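PDB 3LRK: alpha-galactosidase 1 from Saccharomyces cerevisiae, which hydrolyses terminal, non-reducing alpha-D-galactose residues from alpha-D-galactosides such as galactose oligosaccharides, galactomannans and galactolipids. Local coordinates for residues S311-N316 with Q426-G431; I419-T424 with T437-Q442; D430-N435 with F464-P469. The protein carries 1 engineered substitution. All blocks are in the same frame, centred on the assembly; numbering follows the deposited sequence.

Contact 1: S311-N316 with Q426-G431; sequences SVIAIN and QSYKDG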
# COMPACT_ATOMS: atom_id res chain seq x y z
N SER A 311 -25.84 -29.71 -14.94
CA SER A 311 -26.49 -28.40 -14.94
C SER A 311 -25.54 -27.29 -14.47
O SER A 311 -25.55 -26.17 -15.00
CB SER A 311 -27.68 -28.46 -13.98
OG SER A 311 -28.68 -27.56 -14.40
N VAL A 312 -24.74 -27.61 -13.47
CA VAL A 312 -23.81 -26.63 -12.90
C VAL A 312 -22.56 -26.48 -13.78
O VAL A 312 -22.08 -25.35 -13.99
CB VAL A 312 -23.47 -26.99 -11.43
CG1 VAL A 312 -22.37 -26.09 -10.87
CG2 VAL A 312 -24.72 -26.89 -10.56
N ILE A 313 -22.05 -27.59 -14.31
CA ILE A 313 -20.95 -27.58 -15.28
C ILE A 313 -21.30 -26.78 -16.55
O ILE A 313 -20.45 -26.05 -17.09
CB ILE A 313 -20.50 -29.02 -15.66
CG1 ILE A 313 -20.02 -29.78 -14.42
CG2 ILE A 313 -19.40 -28.99 -16.74
CD1 ILE A 313 -19.80 -31.29 -14.65
N ALA A 314 -22.56 -26.88 -16.98
CA ALA A 314 -23.02 -26.14 -18.15
C ALA A 314 -22.92 -24.61 -17.95
O ALA A 314 -22.65 -23.89 -18.91
CB ALA A 314 -24.44 -26.55 -18.51
N ILE A 315 -23.12 -24.15 -16.72
CA ILE A 315 -22.89 -22.75 -16.34
C ILE A 315 -21.43 -22.37 -16.56
O ILE A 315 -21.13 -21.36 -17.20
CB ILE A 315 -23.29 -22.45 -14.86
CG1 ILE A 315 -24.79 -22.69 -14.62
CG2 ILE A 315 -22.89 -21.00 -14.45
CD1 ILE A 315 -25.74 -21.91 -15.55
N ASN A 316 -20.53 -23.20 -16.02
CA ASN A 316 -19.09 -22.99 -16.09
C ASN A 316 -18.59 -23.03 -17.52
O ASN A 316 -17.65 -22.32 -17.88
CB ASN A 316 -18.35 -24.05 -15.26
CG ASN A 316 -16.85 -23.83 -15.23
OD1 ASN A 316 -16.10 -24.51 -15.92
ND2 ASN A 316 -16.41 -22.84 -14.46
N GLN A 426 -22.37 -34.99 -26.94
CA GLN A 426 -23.14 -33.79 -27.24
C GLN A 426 -22.68 -32.66 -26.32
O GLN A 426 -22.94 -32.68 -25.11
CB GLN A 426 -24.63 -34.05 -27.04
CG GLN A 426 -25.55 -32.92 -27.44
CD GLN A 426 -26.96 -33.14 -26.94
OE1 GLN A 426 -27.24 -33.02 -25.74
NE2 GLN A 426 -27.86 -33.48 -27.85
N SER A 427 -22.00 -31.67 -26.91
CA SER A 427 -21.44 -30.53 -26.18
C SER A 427 -22.49 -29.82 -25.33
O SER A 427 -23.70 -29.92 -25.57
CB SER A 427 -20.81 -29.54 -27.16
OG SER A 427 -21.81 -28.89 -27.93
N TYR A 428 -22.02 -29.09 -24.32
CA TYR A 428 -22.92 -28.30 -23.48
C TYR A 428 -23.74 -27.30 -24.29
O TYR A 428 -24.94 -27.15 -24.06
CB TYR A 428 -22.16 -27.65 -22.31
CG TYR A 428 -21.70 -28.68 -21.30
CD1 TYR A 428 -20.35 -29.00 -21.15
CD2 TYR A 428 -22.64 -29.36 -20.51
CE1 TYR A 428 -19.94 -29.97 -20.22
CE2 TYR A 428 -22.25 -30.32 -19.58
CZ TYR A 428 -20.89 -30.62 -19.44
OH TYR A 428 -20.52 -31.58 -18.52
N LYS A 429 -23.09 -26.64 -25.26
CA LYS A 429 -23.76 -25.68 -26.15
C LYS A 429 -24.95 -26.33 -26.85
O LYS A 429 -26.09 -25.84 -26.76
CB LYS A 429 -22.79 -25.12 -27.19
CG LYS A 429 -23.19 -23.76 -27.77
CD LYS A 429 -22.57 -23.50 -29.15
CE LYS A 429 -23.65 -23.50 -30.25
NZ LYS A 429 -23.12 -23.66 -31.64
N ASP A 430 -24.69 -27.44 -27.54
CA ASP A 430 -25.71 -28.16 -28.29
C ASP A 430 -26.85 -28.66 -27.39
O ASP A 430 -28.02 -28.50 -27.74
CB ASP A 430 -25.08 -29.32 -29.08
CG ASP A 430 -24.22 -28.83 -30.24
OD1 ASP A 430 -24.12 -27.60 -30.46
OD2 ASP A 430 -23.65 -29.69 -30.95
N GLY A 431 -26.49 -29.24 -26.24
CA GLY A 431 -27.47 -29.69 -25.25
C GLY A 431 -28.45 -28.61 -24.82
O GLY A 431 -29.66 -28.85 -24.75

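Contact 2: I419-T424 with T437-Q442; sequences ILYNAT and TRLFGQ. With NAG (2-acetamido-2-deoxy-beta-D-glucopyranose), chain C; NAG (2-acetamido-2-deoxy-beta-D-glucopyranose), chain B.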
# COMPACT_ATOMS: atom_id res chain seq x y z
N ILE A 419 -26.46 -42.43 -17.34
CA ILE A 419 -26.84 -41.74 -16.10
C ILE A 419 -26.24 -40.32 -16.08
O ILE A 419 -26.98 -39.34 -16.03
CB ILE A 419 -26.45 -42.55 -14.83
CG1 ILE A 419 -27.18 -43.90 -14.81
CG2 ILE A 419 -26.76 -41.74 -13.55
CD1 ILE A 419 -26.76 -44.84 -13.71
N LEU A 420 -24.91 -40.23 -16.15
CA LEU A 420 -24.24 -38.93 -16.31
C LEU A 420 -24.38 -38.43 -17.74
O LEU A 420 -24.38 -39.21 -18.69
CB LEU A 420 -22.75 -38.99 -15.94
CG LEU A 420 -22.23 -39.51 -14.59
CD1 LEU A 420 -20.90 -38.82 -14.26
CD2 LEU A 420 -23.20 -39.34 -13.43
N TYR A 421 -24.51 -37.11 -17.89
CA TYR A 421 -24.50 -36.45 -19.19
C TYR A 421 -23.16 -36.67 -19.89
O TYR A 421 -22.10 -36.58 -19.26
CB TYR A 421 -24.75 -34.96 -19.01
CG TYR A 421 -24.90 -34.18 -20.29
CD1 TYR A 421 -26.14 -34.10 -20.94
CD2 TYR A 421 -23.82 -33.51 -20.85
CE1 TYR A 421 -26.28 -33.38 -22.12
CE2 TYR A 421 -23.95 -32.79 -22.02
CZ TYR A 421 -25.18 -32.73 -22.65
OH TYR A 421 -25.31 -32.02 -23.82
N ASN A 422 -23.21 -36.97 -21.19
CA ASN A 422 -22.02 -37.20 -22.01
C ASN A 422 -21.76 -35.99 -22.91
O ASN A 422 -22.38 -35.84 -23.97
CB ASN A 422 -22.15 -38.51 -22.81
CG ASN A 422 -20.83 -38.98 -23.44
OD1 ASN A 422 -19.93 -38.18 -23.69
ND2 ASN A 422 -20.72 -40.29 -23.70
N ALA A 423 -20.87 -35.11 -22.45
CA ALA A 423 -20.53 -33.88 -23.17
C ALA A 423 -19.68 -34.15 -24.41
O ALA A 423 -19.67 -33.35 -25.35
CB ALA A 423 -19.84 -32.88 -22.24
N THR A 424 -18.95 -35.26 -24.41
CA THR A 424 -18.17 -35.67 -25.58
C THR A 424 -19.11 -36.02 -26.73
O THR A 424 -18.83 -35.70 -27.89
CB THR A 424 -17.26 -36.89 -25.27
OG1 THR A 424 -16.48 -36.63 -24.10
CG2 THR A 424 -16.33 -37.18 -26.44
N THR A 437 -33.12 -31.55 -20.61
CA THR A 437 -33.57 -31.46 -19.22
C THR A 437 -32.41 -31.57 -18.21
O THR A 437 -32.41 -30.93 -17.16
CB THR A 437 -34.67 -32.52 -18.92
OG1 THR A 437 -35.76 -32.33 -19.83
CG2 THR A 437 -35.18 -32.43 -17.49
N ARG A 438 -31.42 -32.38 -18.56
CA ARG A 438 -30.28 -32.63 -17.68
C ARG A 438 -29.38 -31.41 -17.47
O ARG A 438 -28.64 -31.35 -16.49
CB ARG A 438 -29.47 -33.83 -18.19
CG ARG A 438 -30.25 -35.13 -18.21
CD ARG A 438 -29.40 -36.31 -18.67
NE ARG A 438 -28.80 -36.13 -19.99
CZ ARG A 438 -29.45 -36.26 -21.15
NH1 ARG A 438 -30.74 -36.56 -21.17
NH2 ARG A 438 -28.80 -36.07 -22.29
N LEU A 439 -29.47 -30.43 -18.38
CA LEU A 439 -28.62 -29.23 -18.31
C LEU A 439 -29.31 -28.00 -17.71
O LEU A 439 -28.66 -26.98 -17.48
CB LEU A 439 -28.03 -28.90 -19.69
CG LEU A 439 -27.27 -29.97 -20.47
CD1 LEU A 439 -26.70 -29.37 -21.74
CD2 LEU A 439 -26.16 -30.62 -19.65
N PHE A 440 -30.61 -28.08 -17.46
CA PHE A 440 -31.37 -26.93 -16.96
C PHE A 440 -31.87 -27.08 -15.52
O PHE A 440 -32.23 -26.10 -14.88
CB PHE A 440 -32.53 -26.58 -17.90
CG PHE A 440 -32.09 -25.90 -19.16
CD1 PHE A 440 -31.95 -26.63 -20.34
CD2 PHE A 440 -31.80 -24.54 -19.18
CE1 PHE A 440 -31.54 -26.01 -21.52
CE2 PHE A 440 -31.38 -23.91 -20.34
CZ PHE A 440 -31.25 -24.64 -21.52
N GLY A 441 -31.86 -28.32 -15.03
CA GLY A 441 -32.49 -28.64 -13.76
C GLY A 441 -34.00 -28.66 -13.92
O GLY A 441 -34.51 -28.95 -15.01
N GLN A 442 -34.71 -28.32 -12.85
CA GLN A 442 -36.17 -28.39 -12.84
C GLN A 442 -36.80 -27.02 -12.62
O GLN A 442 -36.41 -26.28 -11.72
CB GLN A 442 -36.63 -29.35 -11.74
CG GLN A 442 -38.12 -29.67 -11.73
CD GLN A 442 -38.46 -31.01 -12.38
OE1 GLN A 442 -37.68 -31.57 -13.17
NE2 GLN A 442 -39.63 -31.53 -12.05
C1 NAG C . -19.48 -40.72 -24.32
C2 NAG C . -19.05 -42.11 -23.86
C3 NAG C . -17.77 -42.61 -24.54
C4 NAG C . -17.63 -42.27 -26.03
C5 NAG C . -18.42 -41.03 -26.46
C6 NAG C . -18.83 -41.16 -27.92
C7 NAG C . -19.74 -42.67 -21.59
C8 NAG C . -19.26 -42.95 -20.20
N2 NAG C . -18.85 -42.14 -22.42
O3 NAG C . -17.68 -44.01 -24.38
O4 NAG C . -16.25 -42.05 -26.29
O5 NAG C . -19.61 -40.78 -25.72
O6 NAG C . -19.02 -39.88 -28.47
O7 NAG C . -20.89 -42.93 -21.92
C1 NAG B . -15.65 -43.01 -27.19
C2 NAG B . -14.41 -42.35 -27.83
C3 NAG B . -13.55 -43.34 -28.62
C4 NAG B . -13.26 -44.58 -27.76
C5 NAG B . -14.59 -45.19 -27.30
C6 NAG B . -14.39 -46.46 -26.47
C7 NAG B . -14.37 -39.98 -28.49
C8 NAG B . -14.80 -38.97 -29.52
N2 NAG B . -14.81 -41.23 -28.68
O3 NAG B . -12.33 -42.74 -29.01
O4 NAG B . -12.46 -45.50 -28.47
O5 NAG B . -15.31 -44.23 -26.53
O6 NAG B . -13.64 -46.20 -25.30
O7 NAG B . -13.66 -39.62 -27.55

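Contact 3: D430-N435 with F464-P469; sequences DGLSKN and FYRLRP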
# COMPACT_ATOMS: atom_id res chain seq x y z
N ASP A 430 -24.69 -27.44 -27.54
CA ASP A 430 -25.71 -28.16 -28.29
C ASP A 430 -26.85 -28.66 -27.39
O ASP A 430 -28.02 -28.50 -27.74
CB ASP A 430 -25.08 -29.32 -29.08
CG ASP A 430 -24.22 -28.83 -30.24
OD1 ASP A 430 -24.12 -27.60 -30.46
OD2 ASP A 430 -23.65 -29.69 -30.95
N GLY A 431 -26.49 -29.24 -26.24
CA GLY A 431 -27.47 -29.69 -25.25
C GLY A 431 -28.45 -28.61 -24.82
O GLY A 431 -29.66 -28.85 -24.75
N LEU A 432 -27.92 -27.42 -24.52
CA LEU A 432 -28.74 -26.27 -24.10
C LEU A 432 -29.73 -25.83 -25.18
O LEU A 432 -30.87 -25.47 -24.88
CB LEU A 432 -27.86 -25.10 -23.64
CG LEU A 432 -27.05 -25.26 -22.35
CD1 LEU A 432 -25.92 -24.25 -22.27
CD2 LEU A 432 -27.92 -25.20 -21.09
N SER A 433 -29.28 -25.87 -26.44
CA SER A 433 -30.11 -25.55 -27.61
C SER A 433 -31.29 -26.51 -27.75
O SER A 433 -32.40 -26.10 -28.07
CB SER A 433 -29.28 -25.58 -28.88
OG SER A 433 -28.23 -24.63 -28.84
N LYS A 434 -31.03 -27.80 -27.50
CA LYS A 434 -32.05 -28.83 -27.66
C LYS A 434 -32.96 -28.95 -26.44
O LYS A 434 -33.74 -29.90 -26.34
CB LYS A 434 -31.39 -30.18 -28.01
CG LYS A 434 -30.60 -30.15 -29.31
CD LYS A 434 -29.95 -31.49 -29.60
CE LYS A 434 -29.05 -31.40 -30.82
NZ LYS A 434 -28.22 -32.62 -31.00
N ASN A 435 -32.84 -27.99 -25.52
CA ASN A 435 -33.66 -27.95 -24.30
C ASN A 435 -33.47 -29.19 -23.42
O ASN A 435 -34.41 -29.65 -22.76
CB ASN A 435 -35.14 -27.72 -24.65
CG ASN A 435 -35.92 -27.03 -23.54
OD1 ASN A 435 -35.61 -27.15 -22.35
ND2 ASN A 435 -36.96 -26.29 -23.93
N PHE A 464 -29.19 -22.03 -6.11
CA PHE A 464 -28.50 -21.80 -7.37
C PHE A 464 -29.48 -21.98 -8.54
O PHE A 464 -29.92 -23.10 -8.81
CB PHE A 464 -27.31 -22.77 -7.47
CG PHE A 464 -26.23 -22.34 -8.44
CD1 PHE A 464 -25.72 -21.04 -8.42
CD2 PHE A 464 -25.70 -23.26 -9.34
CE1 PHE A 464 -24.72 -20.66 -9.30
CE2 PHE A 464 -24.69 -22.88 -10.23
CZ PHE A 464 -24.20 -21.58 -10.20
N TYR A 465 -29.82 -20.88 -9.21
CA TYR A 465 -30.87 -20.88 -10.23
C TYR A 465 -30.44 -20.48 -11.63
O TYR A 465 -29.54 -19.65 -11.81
CB TYR A 465 -32.01 -19.93 -9.86
CG TYR A 465 -32.64 -20.14 -8.51
CD1 TYR A 465 -32.68 -19.11 -7.58
CD2 TYR A 465 -33.21 -21.37 -8.16
CE1 TYR A 465 -33.27 -19.27 -6.34
CE2 TYR A 465 -33.79 -21.55 -6.90
CZ TYR A 465 -33.82 -20.49 -6.01
OH TYR A 465 -34.40 -20.64 -4.77
N ARG A 466 -31.13 -21.04 -12.62
CA ARG A 466 -31.09 -20.54 -13.98
C ARG A 466 -32.46 -19.94 -14.31
O ARG A 466 -33.48 -20.61 -14.17
CB ARG A 466 -30.71 -21.64 -14.97
CG ARG A 466 -30.42 -21.13 -16.38
CD ARG A 466 -29.77 -22.17 -17.27
NE ARG A 466 -29.48 -21.59 -18.58
CZ ARG A 466 -28.36 -21.80 -19.28
NH1 ARG A 466 -27.41 -22.59 -18.81
NH2 ARG A 466 -28.20 -21.20 -20.45
N LEU A 467 -32.47 -18.66 -14.71
CA LEU A 467 -33.70 -17.99 -15.13
C LEU A 467 -33.83 -17.99 -16.65
O LEU A 467 -32.87 -17.70 -17.36
CB LEU A 467 -33.77 -16.54 -14.61
CG LEU A 467 -33.84 -16.22 -13.10
CD1 LEU A 467 -34.62 -14.93 -12.86
CD2 LEU A 467 -34.44 -17.33 -12.26
N ARG A 468 -35.02 -18.32 -17.14
CA ARG A 468 -35.29 -18.39 -18.57
C ARG A 468 -36.53 -17.57 -18.90
O ARG A 468 -37.46 -17.53 -18.09
CB ARG A 468 -35.49 -19.85 -19.02
CG ARG A 468 -34.42 -20.83 -18.55
CD ARG A 468 -34.45 -22.11 -19.36
NE ARG A 468 -34.02 -21.88 -20.74
CZ ARG A 468 -34.15 -22.75 -21.74
NH1 ARG A 468 -34.72 -23.94 -21.52
NH2 ARG A 468 -33.72 -22.43 -22.95
N PRO A 469 -36.56 -16.91 -20.07
CA PRO A 469 -37.76 -16.15 -20.40
C PRO A 469 -38.94 -17.10 -20.60
O PRO A 469 -38.81 -18.09 -21.31
CB PRO A 469 -37.40 -15.47 -21.73
CG PRO A 469 -35.89 -15.53 -21.80
CD PRO A 469 -35.53 -16.80 -21.12

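Contact 1: S311-N316 with Q426-G431
Ile313 and Ala314, neighbours on the helix 310-316, both meet the ring of Tyr428, the first helical residue of 428-433. Ile313 brings its CG2 branch, which stands anti to the backbone N (chi1 -60° for CG1), against the hydroxyl end of the ring: CG2 lies 3.3 Å from Tyr428 OH and 3.5 Å from Tyr428 CZ. The next residue, Ala314, sets its methyl CB 3.9 Å from Tyr428 CD2, near the root of the ring. The backbones come close, Ala314 CA lying 5.8 Å from Tyr428 CA, which is consistent with a side chain as small as alanine's at this point. The tyrosine spans both residues, and its hydroxyl, in a buried residue, is satisfied by a hydrogen bond with Met64 O. Were Tyr428 replaced by an alanine, a gap would probably open beside Ile313 and Ala314, and Met64 O would lose its hydroxyl partner. Just ahead of the ring, Ser427 serves as N-cap: its short side chain lets Ser427 OG accept, at 3.2 Å, from Asp430 N, a first-turn N-H with no earlier helical carbonyl to bond. Away from the annotated sites, this is plain helix-to-helix packing, in which an N-capped helix late in the chain lies against a helix of the TIM-barrel family region.

Contact 2: I419-T424 with T437-Q442
A buried packing contact, with one charged side chain at its margin, joins the irregular segment 419-424 to the short, weakly bonded helix 437-440. Tyr421 carries it from the loop side. Its CG is anti to the backbone N (chi1 -174°), which sends the ring toward helix 437-440, with a face to Leu439 and an edge to Arg438. Over that face sits Leu439 CD2, 3.5 Å from the centroid of the Tyr421 ring and only 5° off its normal, a well-centred CH-pi contact; the other methyl, Leu439 CD1, reaches the hydroxyl end, 3.6 Å from Tyr421 OH. A branched leucine suits the place because its two methyls can serve ring centre and hydroxyl end together. Arg438 comes to the rim instead: its NE lies near the ring plane, 3.5 Å from Tyr421 CD1, so it meets the edge; the ring and guanidinium planes are 31° apart. The charge itself is met by a salt bridge from Arg438 NH2 to Asp436. Tyr421 OH in turn probably hydrogen-bonds with the backbone O of Gln426, while the Tyr428 ring also meets that of Tyr421. Next to this aromatic residue, Asn422 ND2 is bonded covalently to C1 of the first N-acetylglucosamine, 1.5 Å away, and Thr424 CG2 approaches the second sugar. The segment joins apolar packing to the sequon Asn422-Ala423-Thr424, an N-glycosylation site of this secreted glycoprotein.

Contact 3: D430-N435 with F464-P469
Leu432 and Arg466 meet in a contact of methyl against charged plane: Leu432 CD2 lies over one face of the guanidinium, 3.5 Å from Arg466 NH1 and 3.9 Å from Arg466 CZ. The flat cation can accept an apolar neighbour there because its N-H groups point outward in its own plane. Arg466 gets its reach from an extended chain, with CG anti to the backbone N (chi1 -170°) and no bend up to NE. Beside this pair, Arg468 NH1 gives a weak hydrogen bond to Asn435 OD1 at 3.4 Å, with an N-H...O angle of 132°. The oxygen lies at the edge of the guanidinium, near its plane, while the amide plane as a whole is turned 78° from it.

Asn435 is the C-prime residue of a Schellman motif that ends helix 428-433. Its phi is positive, a conformation that asparagine tolerates better than most residues; its N is bonded to Leu432 O at 3.3 Å, and Asp436 N to Gly431 O. The partners on the other side belong to strand 461-469 of the antiparallel sheet in the C-terminal part of the chain.

Further out, Asp354 holds both arginines, forming salt bridges to Arg466 NE and Arg468 NE, and Asn352 takes a hydrogen bond from Arg466 NH2. Asp354 OD2 serves both arginines, which probably fixes the two guanidinium groups in place and balances part of their charge. Phe440 adds a cation-pi contact to Arg468 and also packs against Leu432 and Arg466, reaching the pair from helix 437-440.

How the contacts relate
From the N terminus, helix 310-316 comes first, and contact 1 closes a long loop from it to the start of helix 428-433. Within that span lies 419-424, whose contact 2 partner 437-442 lies beyond 426-431, so contacts 1 and 2 cross. Contact 3 starts on Asp430 and Gly431, where contact 1 ends, and runs on to strand 461-469; its segments alternate with those of contact 2. Helix 428-433 thus serves contacts 1 and 3 from different residues, while Ser311 OG reaches Leu439 O by a weak hydrogen bond, joining contact 1 to contact 2. Together they tie the barrel-side helix, the glycosylated loop and the C-terminal sheet.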